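Local coordinates for protein putative ATP binding component of ABC-transporter (Escherichia coli, PDB 2R5O) that probably serves in an ABC transporter that exports O antigen polysaccharide, this chain being its carbohydrate-binding C-terminal domain with an immunoglobulin fold, at residues Gly90-Thr95 with Arg159-Ile164; Asp97-Tyr102 with Trp175-Leu180. All blocks are in the same frame, centred on the assembly; numbering follows the deposited sequence.

Contact 1 (Gly90-Thr95 with Arg159-Ile164); sequences GILIKT and RRYDSI
With CG anti to the backbone N (chi1 176°), Y161 swings its ring out toward strand 84-95, while K94 has CG anti to its carbonyl carbon and a bend at chi3 (75°) that turns the ammonium toward the phenol. The two side chains meet at about a right angle, and K94 NZ donates a hydrogen bond of 2.6 Å to Y161 OH. NZ lies in the plane of the ring, at its edge, so this is a bond to the hydroxyl and not a cation-pi contact. L92 approaches the same ring edge further back, its CD1 lying 4.0 Å from Y161 CD1 in an apolar contact. One face of the ring is taken by D162, whose CG sits 3.8 Å above the plane over the ring centre.

D162 and K94 do not form a direct salt bridge, since K94 NZ and D162 OD2 are 5.1 Å apart. Water 1 spans the gap: it donates to D162 OD2 at 2.8 Å and accepts a weak bond from K94 NZ. The carboxylate would probably help to balance the lysine charge.

Between the segments runs strand 137-147, which pairs with both parent strands; L92 bonds to the backbone of S142, and Y161 packs on S142. The contact is thus a side-chain bridge between next-nearest strands on one face of a sheet in this immunoglobulin-fold domain, beside a classic beta bulge at S163 and I164.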
ATOM      1  N   GLY A  90      -6.189 -17.254   7.120  1.00 13.70           N
ATOM      2  CA  GLY A  90      -5.349 -16.240   6.532  1.00 13.77           C
ATOM      3  C   GLY A  90      -5.789 -15.835   5.154  1.00 13.21           C
ATOM      4  O   GLY A  90      -6.573 -16.529   4.502  1.00 13.83           O
ATOM      5  N   ILE A  91      -5.204 -14.741   4.692  1.00 13.18           N
ATOM      6  CA  ILE A  91      -5.446 -14.215   3.360  1.00 14.10           C
ATOM      7  C   ILE A  91      -4.123 -13.807   2.697  1.00 14.10           C
ATOM      8  O   ILE A  91      -3.154 -13.421   3.384  1.00 14.43           O
ATOM      9  CB  ILE A  91      -6.367 -12.986   3.403  1.00 14.87           C
ATOM     10  CG1 ILE A  91      -5.860 -11.897   4.360  1.00 14.96           C
ATOM     11  CG2 ILE A  91      -7.789 -13.403   3.704  1.00 16.80           C
ATOM     12  CD1 ILE A  91      -6.626 -10.593   4.141  1.00 16.92           C
ATOM     13  N   LEU A  92      -4.119 -13.838   1.361  1.00 14.35           N
ATOM     14  CA  LEU A  92      -3.039 -13.332   0.516  1.00 14.33           C
ATOM     15  C   LEU A  92      -3.689 -12.519  -0.606  1.00 13.72           C
ATOM     16  O   LEU A  92      -4.709 -12.907  -1.126  1.00 14.22           O
ATOM     17  CB  LEU A  92      -2.211 -14.453  -0.113  1.00 14.78           C
ATOM     18  CG  LEU A  92      -1.674 -15.552   0.801  1.00 15.81           C
ATOM     19  CD1 LEU A  92      -1.107 -16.696  -0.078  1.00 17.08           C
ATOM     20  CD2 LEU A  92      -0.607 -15.033   1.729  1.00 16.48           C
ATOM     21  N   ILE A  93      -3.046 -11.409  -0.983  1.00 13.95           N
ATOM     22  CA  ILE A  93      -3.460 -10.580  -2.102  1.00 14.44           C
ATOM     23  C   ILE A  93      -2.230 -10.355  -2.972  1.00 14.21           C
ATOM     24  O   ILE A  93      -1.181  -9.932  -2.477  1.00 14.60           O
ATOM     25  CB  ILE A  93      -4.069  -9.247  -1.637  1.00 15.14           C
ATOM     26  CG1 ILE A  93      -5.278  -9.481  -0.708  1.00 16.17           C
ATOM     27  CG2 ILE A  93      -4.459  -8.397  -2.845  1.00 15.55           C
ATOM     28  CD1 ILE A  93      -5.849  -8.210  -0.098  1.00 16.98           C
ATOM     29  N   LYS A  94      -2.396 -10.605  -4.266  1.00 14.67           N
ATOM     30  CA  LYS A  94      -1.303 -10.538  -5.228  1.00 15.45           C
ATOM     31  C   LYS A  94      -1.782  -9.833  -6.490  1.00 15.77           C
ATOM     32  O   LYS A  94      -2.979  -9.775  -6.777  1.00 15.68           O
ATOM     33  CB  LYS A  94      -0.797 -11.945  -5.573  1.00 16.13           C
ATOM     34  CG  LYS A  94      -0.378 -12.750  -4.340  1.00 17.44           C
ATOM     35  CD  LYS A  94       0.167 -14.169  -4.617  1.00 20.23           C
ATOM     36  CE  LYS A  94       1.558 -14.140  -5.175  1.00 21.25           C
ATOM     37  NZ  LYS A  94       2.099 -15.532  -5.205  1.00 20.00           N
ATOM     38  N   THR A  95      -0.845  -9.274  -7.249  1.00 15.90           N
ATOM     39  CA  THR A  95      -1.168  -8.778  -8.587  1.00 17.29           C
ATOM     40  C   THR A  95      -1.276  -9.967  -9.538  1.00 18.39           C
ATOM     41  O   THR A  95      -0.882 -11.086  -9.220  1.00 18.21           O
ATOM     42  CB  THR A  95      -0.078  -7.853  -9.159  1.00 16.82           C
ATOM     43  OG1 THR A  95       1.106  -8.614  -9.378  1.00 17.90           O
ATOM     44  CG2 THR A  95       0.180  -6.633  -8.255  1.00 17.32           C
ATOM     45  N   ARG A 159      -6.122 -24.618   1.577  1.00 13.32           N
ATOM     46  CA  ARG A 159      -5.492 -23.384   1.121  1.00 13.47           C
ATOM     47  C   ARG A 159      -6.003 -23.136  -0.276  1.00 13.76           C
ATOM     48  O   ARG A 159      -5.692 -23.903  -1.196  1.00 14.12           O
ATOM     49  CB  ARG A 159      -3.976 -23.536   1.135  1.00 14.18           C
ATOM     50  CG  ARG A 159      -3.428 -23.996   2.494  1.00 14.76           C
ATOM     51  CD  ARG A 159      -3.724 -23.003   3.652  1.00 15.64           C
ATOM     52  NE  ARG A 159      -3.089 -21.758   3.315  1.00 16.14           N
ATOM     53  CZ  ARG A 159      -1.891 -21.374   3.706  1.00 17.95           C
ATOM     54  NH1 ARG A 159      -1.270 -21.966   4.733  1.00 18.25           N
ATOM     55  NH2 ARG A 159      -1.364 -20.321   3.117  1.00 18.70           N
ATOM     56  N   ARG A 160      -6.823 -22.116  -0.447  1.00 13.65           N
ATOM     57  CA  ARG A 160      -7.502 -21.835  -1.724  1.00 13.88           C
ATOM     58  C   ARG A 160      -6.775 -20.685  -2.406  1.00 13.51           C
ATOM     59  O   ARG A 160      -7.189 -19.515  -2.332  1.00 13.54           O
ATOM     60  CB  ARG A 160      -8.986 -21.641  -1.484  1.00 14.39           C
ATOM     61  CG  ARG A 160      -9.552 -22.888  -0.809  1.00 15.74           C
ATOM     62  CD  ARG A 160     -11.048 -23.107  -0.894  1.00 14.59           C
ATOM     63  NE  ARG A 160     -11.453 -23.416  -2.263  1.00 14.34           N
ATOM     64  CZ  ARG A 160     -12.613 -23.979  -2.565  1.00 14.18           C
ATOM     65  NH1 ARG A 160     -13.462 -24.304  -1.621  1.00 12.88           N
ATOM     66  NH2 ARG A 160     -12.922 -24.200  -3.831  1.00 14.06           N
ATOM     67  N   TYR A 161      -5.634 -21.035  -2.997  1.00 14.27           N
ATOM     68  CA  TYR A 161      -4.659 -20.056  -3.435  1.00 14.50           C
ATOM     69  C   TYR A 161      -5.086 -19.478  -4.793  1.00 14.43           C
ATOM     70  O   TYR A 161      -5.482 -20.195  -5.717  1.00 14.35           O
ATOM     71  CB  TYR A 161      -3.306 -20.751  -3.537  1.00 15.51           C
ATOM     72  CG  TYR A 161      -2.175 -19.931  -4.068  1.00 16.09           C
ATOM     73  CD1 TYR A 161      -1.616 -18.897  -3.343  1.00 17.80           C
ATOM     74  CD2 TYR A 161      -1.597 -20.256  -5.287  1.00 19.08           C
ATOM     75  CE1 TYR A 161      -0.518 -18.175  -3.866  1.00 18.90           C
ATOM     76  CE2 TYR A 161      -0.546 -19.559  -5.794  1.00 23.46           C
ATOM     77  CZ  TYR A 161      -0.018 -18.533  -5.101  1.00 21.75           C
ATOM     78  OH  TYR A 161       1.064 -17.873  -5.651  1.00 26.26           O
ATOM     79  N   ASP A 162      -5.012 -18.147  -4.892  1.00 14.19           N
ATOM     80  CA  ASP A 162      -5.365 -17.386  -6.084  1.00 14.03           C
ATOM     81  C   ASP A 162      -6.733 -17.819  -6.592  1.00 13.65           C
ATOM     82  O   ASP A 162      -6.950 -18.066  -7.781  1.00 14.80           O
ATOM     83  CB  ASP A 162      -4.318 -17.535  -7.189  1.00 14.93           C
ATOM     84  CG  ASP A 162      -3.021 -16.785  -6.915  1.00 14.73           C
ATOM     85  OD1 ASP A 162      -2.967 -15.933  -6.043  1.00 15.07           O
ATOM     86  OD2 ASP A 162      -2.043 -17.090  -7.659  1.00 17.26           O
ATOM     87  N   SER A 163      -7.681 -17.890  -5.659  1.00 14.24           N
ATOM     88  CA  SER A 163      -8.989 -18.460  -5.939  1.00 13.91           C
ATOM     89  C   SER A 163     -10.091 -17.463  -6.223  1.00 13.87           C
ATOM     90  O   SER A 163     -11.174 -17.897  -6.641  1.00 13.93           O
ATOM     91  CB  SER A 163      -9.400 -19.366  -4.790  1.00 14.06           C
ATOM     92  OG  SER A 163      -9.456 -18.639  -3.557  1.00 13.76           O
ATOM     93  N   ILE A 164      -9.832 -16.176  -6.026  1.00 14.16           N
ATOM     94  CA  ILE A 164     -10.843 -15.152  -6.236  1.00 13.85           C
ATOM     95  C   ILE A 164     -10.197 -13.975  -6.968  1.00 14.42           C
ATOM     96  O   ILE A 164      -9.068 -13.576  -6.622  1.00 14.93           O
ATOM     97  CB  ILE A 164     -11.455 -14.697  -4.880  1.00 14.64           C
ATOM     98  CG1 ILE A 164     -12.171 -15.864  -4.165  1.00 14.03           C
ATOM     99  CG2 ILE A 164     -12.394 -13.498  -5.072  1.00 14.18           C
ATOM    100  CD1 ILE A 164     -12.344 -15.647  -2.670  1.00 13.75           C
TER
HETATM  101  O   HOH W   1       0.190 -15.464  -7.954  1.00 27.19           O

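Contact 2 (Asp97-Tyr102 with Trp175-Leu180); sequences DGLFLY and WGVIDL. With NA (sodium ion), chain G; NA (sodium ion), chain K.
Apolar packing alone joins L101 to V177 and I178, as no hydrogen bond runs between 97-102 and 175-180. One methyl of L101 serves both partners: CD2 lies 3.9 Å from I178 CG2 and 4.0 Å from V177 CG2. The L101 and I178 side chains run side by side with opposite headings, whereas L101 meets V177 at a slant. The branching of V177 divides its contacts: with chi1 at 52°, CG2 is anti to the backbone N and meets L101, while CG1 reaches L99 CD2 more loosely, at 4.3 Å.

Metal coordination occupies the flanks. Y102 OH binds one sodium ion at 2.7 Å, the ion lying in the ring plane at its edge, and waters 3 and 4 are further ligands. D179 OD1 binds another sodium ion, also at 2.7 Å, with waters 2, 5 and 6; water 2 additionally donates to D179 OD2 at 2.9 Å, tying the second carboxylate oxygen to the hydration shell. Each site is shared across the dimer: D179 of the second subunit joins Y102 at the first ion, and Y102 of that subunit joins D179 at the other.

Strand 137-147 lends Y139 to the packing of L101 and V177, and T95 of strand 84-95 touches both as well. Strand 175-176 pairs antiparallel with a strand of the second subunit, so the contact sits where the sheet continues across the interface.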
ATOM      1  N   ASP A  97       0.608 -10.458 -12.156  1.00 22.03           N
ATOM      2  CA  ASP A  97       1.966 -10.916 -12.509  1.00 22.80           C
ATOM      3  C   ASP A  97       2.777 -11.469 -11.331  1.00 22.22           C
ATOM      4  O   ASP A  97       3.982 -11.727 -11.461  1.00 22.82           O
ATOM      5  CB  ASP A  97       2.737  -9.844 -13.306  0.65 23.25           C
ATOM      6  CG  ASP A  97       2.597  -8.448 -12.739  0.65 25.13           C
ATOM      7  OD1 ASP A  97       2.043  -8.282 -11.636  0.65 28.35           O
ATOM      8  OD2 ASP A  97       3.043  -7.496 -13.412  0.65 28.67           O
ATOM      9  N   GLY A  98       2.105 -11.647 -10.189  1.00 22.06           N
ATOM     10  CA  GLY A  98       2.634 -12.417  -9.078  1.00 21.96           C
ATOM     11  C   GLY A  98       3.293 -11.615  -7.988  1.00 20.97           C
ATOM     12  O   GLY A  98       3.926 -12.201  -7.105  1.00 21.64           O
ATOM     13  N   LEU A  99       3.158 -10.287  -8.031  1.00 19.61           N
ATOM     14  CA  LEU A  99       3.702  -9.453  -6.966  1.00 18.65           C
ATOM     15  C   LEU A  99       2.860  -9.659  -5.713  1.00 17.65           C
ATOM     16  O   LEU A  99       1.643  -9.530  -5.740  1.00 17.78           O
ATOM     17  CB  LEU A  99       3.730  -7.974  -7.363  1.00 18.64           C
ATOM     18  CG  LEU A  99       4.201  -6.975  -6.297  1.00 20.54           C
ATOM     19  CD1 LEU A  99       5.671  -7.180  -5.973  1.00 22.54           C
ATOM     20  CD2 LEU A  99       3.938  -5.550  -6.738  1.00 20.85           C
ATOM     21  N   PHE A 100       3.524 -10.016  -4.623  1.00 16.23           N
ATOM     22  CA  PHE A 100       2.845 -10.301  -3.370  1.00 16.41           C
ATOM     23  C   PHE A 100       2.634  -8.984  -2.687  1.00 15.72           C
ATOM     24  O   PHE A 100       3.566  -8.338  -2.219  1.00 16.84           O
ATOM     25  CB  PHE A 100       3.746 -11.248  -2.559  1.00 16.65           C
ATOM     26  CG  PHE A 100       3.193 -11.754  -1.261  1.00 15.96           C
ATOM     27  CD1 PHE A 100       4.089 -12.267  -0.354  1.00 16.20           C
ATOM     28  CD2 PHE A 100       1.845 -11.766  -0.944  1.00 16.67           C
ATOM     29  CE1 PHE A 100       3.660 -12.749   0.849  1.00 15.13           C
ATOM     30  CE2 PHE A 100       1.418 -12.254   0.257  1.00 15.87           C
ATOM     31  CZ  PHE A 100       2.313 -12.754   1.144  1.00 15.31           C
ATOM     32  N   LEU A 101       1.372  -8.555  -2.636  1.00 14.98           N
ATOM     33  CA  LEU A 101       1.014  -7.232  -2.104  1.00 15.30           C
ATOM     34  C   LEU A 101       0.808  -7.235  -0.603  1.00 14.55           C
ATOM     35  O   LEU A 101       1.308  -6.340   0.090  1.00 15.50           O
ATOM     36  CB  LEU A 101      -0.219  -6.673  -2.792  1.00 15.91           C
ATOM     37  CG  LEU A 101      -0.040  -6.384  -4.279  1.00 15.35           C
ATOM     38  CD1 LEU A 101      -1.409  -6.124  -4.922  1.00 17.06           C
ATOM     39  CD2 LEU A 101       0.872  -5.210  -4.457  1.00 18.37           C
ATOM     40  N   TYR A 102       0.065  -8.212  -0.092  1.00 14.74           N
ATOM     41  CA  TYR A 102      -0.247  -8.248   1.346  1.00 14.70           C
ATOM     42  C   TYR A 102      -0.662  -9.635   1.736  1.00 14.45           C
ATOM     43  O   TYR A 102      -1.385 -10.281   1.001  1.00 15.39           O
ATOM     44  CB  TYR A 102      -1.388  -7.296   1.668  1.00 14.79           C
ATOM     45  CG  TYR A 102      -1.856  -7.308   3.110  1.00 13.89           C
ATOM     46  CD1 TYR A 102      -1.020  -6.890   4.116  1.00 14.52           C
ATOM     47  CD2 TYR A 102      -3.150  -7.724   3.459  1.00 14.47           C
ATOM     48  CE1 TYR A 102      -1.429  -6.842   5.420  1.00 13.97           C
ATOM     49  CE2 TYR A 102      -3.582  -7.678   4.779  1.00 14.30           C
ATOM     50  CZ  TYR A 102      -2.726  -7.216   5.770  1.00 14.23           C
ATOM     51  OH  TYR A 102      -3.180  -7.127   7.061  1.00 14.06           O
ATOM     52  N   TRP A 175       0.346   6.838  -9.488  1.00 17.92           N
ATOM     53  CA  TRP A 175       1.339   6.030 -10.214  1.00 17.98           C
ATOM     54  C   TRP A 175       1.703   4.843  -9.347  1.00 18.76           C
ATOM     55  O   TRP A 175       2.002   4.984  -8.149  1.00 19.59           O
ATOM     56  CB  TRP A 175       2.611   6.829 -10.524  1.00 19.59           C
ATOM     57  CG  TRP A 175       2.471   7.863 -11.592  1.00 21.59           C
ATOM     58  CD1 TRP A 175       1.748   9.018 -11.520  1.00 24.87           C
ATOM     59  CD2 TRP A 175       3.068   7.843 -12.897  1.00 25.14           C
ATOM     60  NE1 TRP A 175       1.855   9.715 -12.696  1.00 25.97           N
ATOM     61  CE2 TRP A 175       2.664   9.022 -13.557  1.00 24.43           C
ATOM     62  CE3 TRP A 175       3.907   6.948 -13.571  1.00 25.28           C
ATOM     63  CZ2 TRP A 175       3.055   9.325 -14.862  1.00 24.57           C
ATOM     64  CZ3 TRP A 175       4.308   7.254 -14.869  1.00 24.09           C
ATOM     65  CH2 TRP A 175       3.886   8.436 -15.498  1.00 24.32           C
ATOM     66  N   GLY A 176       1.645   3.662  -9.935  1.00 18.11           N
ATOM     67  CA  GLY A 176       2.054   2.483  -9.245  1.00 17.61           C
ATOM     68  C   GLY A 176       0.906   1.613  -8.875  1.00 16.84           C
ATOM     69  O   GLY A 176      -0.096   1.517  -9.596  1.00 17.87           O
ATOM     70  N   VAL A 177       1.076   0.897  -7.797  1.00 15.07           N
ATOM     71  CA  VAL A 177       0.133  -0.154  -7.446  1.00 15.51           C
ATOM     72  C   VAL A 177      -0.455  -0.022  -6.067  1.00 14.84           C
ATOM     73  O   VAL A 177      -1.605  -0.419  -5.850  1.00 14.99           O
ATOM     74  CB  VAL A 177       0.776  -1.543  -7.684  1.00 15.89           C
ATOM     75  CG1 VAL A 177       2.129  -1.695  -7.026  1.00 16.01           C
ATOM     76  CG2 VAL A 177      -0.159  -2.660  -7.316  1.00 16.66           C
ATOM     77  N   ILE A 178       0.318   0.519  -5.126  1.00 14.88           N
ATOM     78  CA  ILE A 178      -0.130   0.610  -3.731  1.00 15.76           C
ATOM     79  C   ILE A 178      -0.317   2.064  -3.330  1.00 16.23           C
ATOM     80  O   ILE A 178       0.486   2.934  -3.669  1.00 16.44           O
ATOM     81  CB  ILE A 178       0.860  -0.108  -2.801  1.00 15.96           C
ATOM     82  CG1 ILE A 178       2.299   0.409  -2.934  1.00 16.71           C
ATOM     83  CG2 ILE A 178       0.820  -1.604  -3.090  1.00 16.09           C
ATOM     84  CD1 ILE A 178       3.176   0.109  -1.757  1.00 17.61           C
ATOM     85  N   ASP A 179      -1.375   2.321  -2.574  1.00 15.60           N
ATOM     86  CA  ASP A 179      -1.706   3.672  -2.170  1.00 14.91           C
ATOM     87  C   ASP A 179      -1.198   3.939  -0.756  1.00 14.30           C
ATOM     88  O   ASP A 179      -1.791   3.455   0.216  1.00 14.05           O
ATOM     89  CB  ASP A 179      -3.199   3.921  -2.246  1.00 15.18           C
ATOM     90  CG  ASP A 179      -3.556   5.370  -2.156  1.00 15.39           C
ATOM     91  OD1 ASP A 179      -2.691   6.229  -1.905  1.00 14.24           O
ATOM     92  OD2 ASP A 179      -4.750   5.659  -2.370  1.00 18.41           O
ATOM     93  N   LEU A 180      -0.130   4.722  -0.636  1.00 13.84           N
ATOM     94  CA  LEU A 180       0.403   5.108   0.663  1.00 13.87           C
ATOM     95  C   LEU A 180      -0.308   6.337   1.258  1.00 12.91           C
ATOM     96  O   LEU A 180       0.005   6.762   2.352  1.00 13.49           O
ATOM     97  CB  LEU A 180       1.909   5.356   0.565  1.00 13.56           C
ATOM     98  CG  LEU A 180       2.711   4.078   0.302  1.00 15.08           C
ATOM     99  CD1 LEU A 180       4.163   4.411   0.030  1.00 16.66           C
ATOM    100  CD2 LEU A 180       2.585   3.055   1.469  1.00 16.36           C
TER
HETATM  101 NA    NA G  13      -1.538  -6.199   8.938  1.00 17.55          NA
HETATM  102 NA    NA K  12      -2.468   8.845  -2.514  1.00 23.07          NA
HETATM  103  O   HOH W   2      -5.380   8.411  -2.843  1.00 56.38           O
HETATM  104  O   HOH W   3      -3.304  -5.693  10.917  1.00 14.20           O
HETATM  105  O   HOH W   4      -0.517  -8.634   9.676  1.00 12.04           O
HETATM  106  O   HOH W   5      -2.703   9.958  -5.011  1.00 25.40           O
HETATM  107  O   HOH W   6      -3.449  10.856  -0.744  1.00 22.29           O

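How the contacts relate
From the N terminus the chain first enters contact 1 on strand 84-95, then turns at once into strand 100-105, which opens contact 2. Contact 1 closes at 159-164, spanning 63 intervening residues, and contact 2 closes at 175-180, spanning 72; because the segments alternate, the two loops cross instead of nesting. Their centres lie 14 Å apart, yet the first segments are hydrogen-bonded neighbours in one sheet: I93 O to L101 N at 2.9 Å and I93 N to Y102 O at 2.8 Å are probable bonds. Contact 1 ties strand 84-95 to strand 153-169, whereas contact 2 ties the adjoining hairpin to the C-terminal part at the dimer interface.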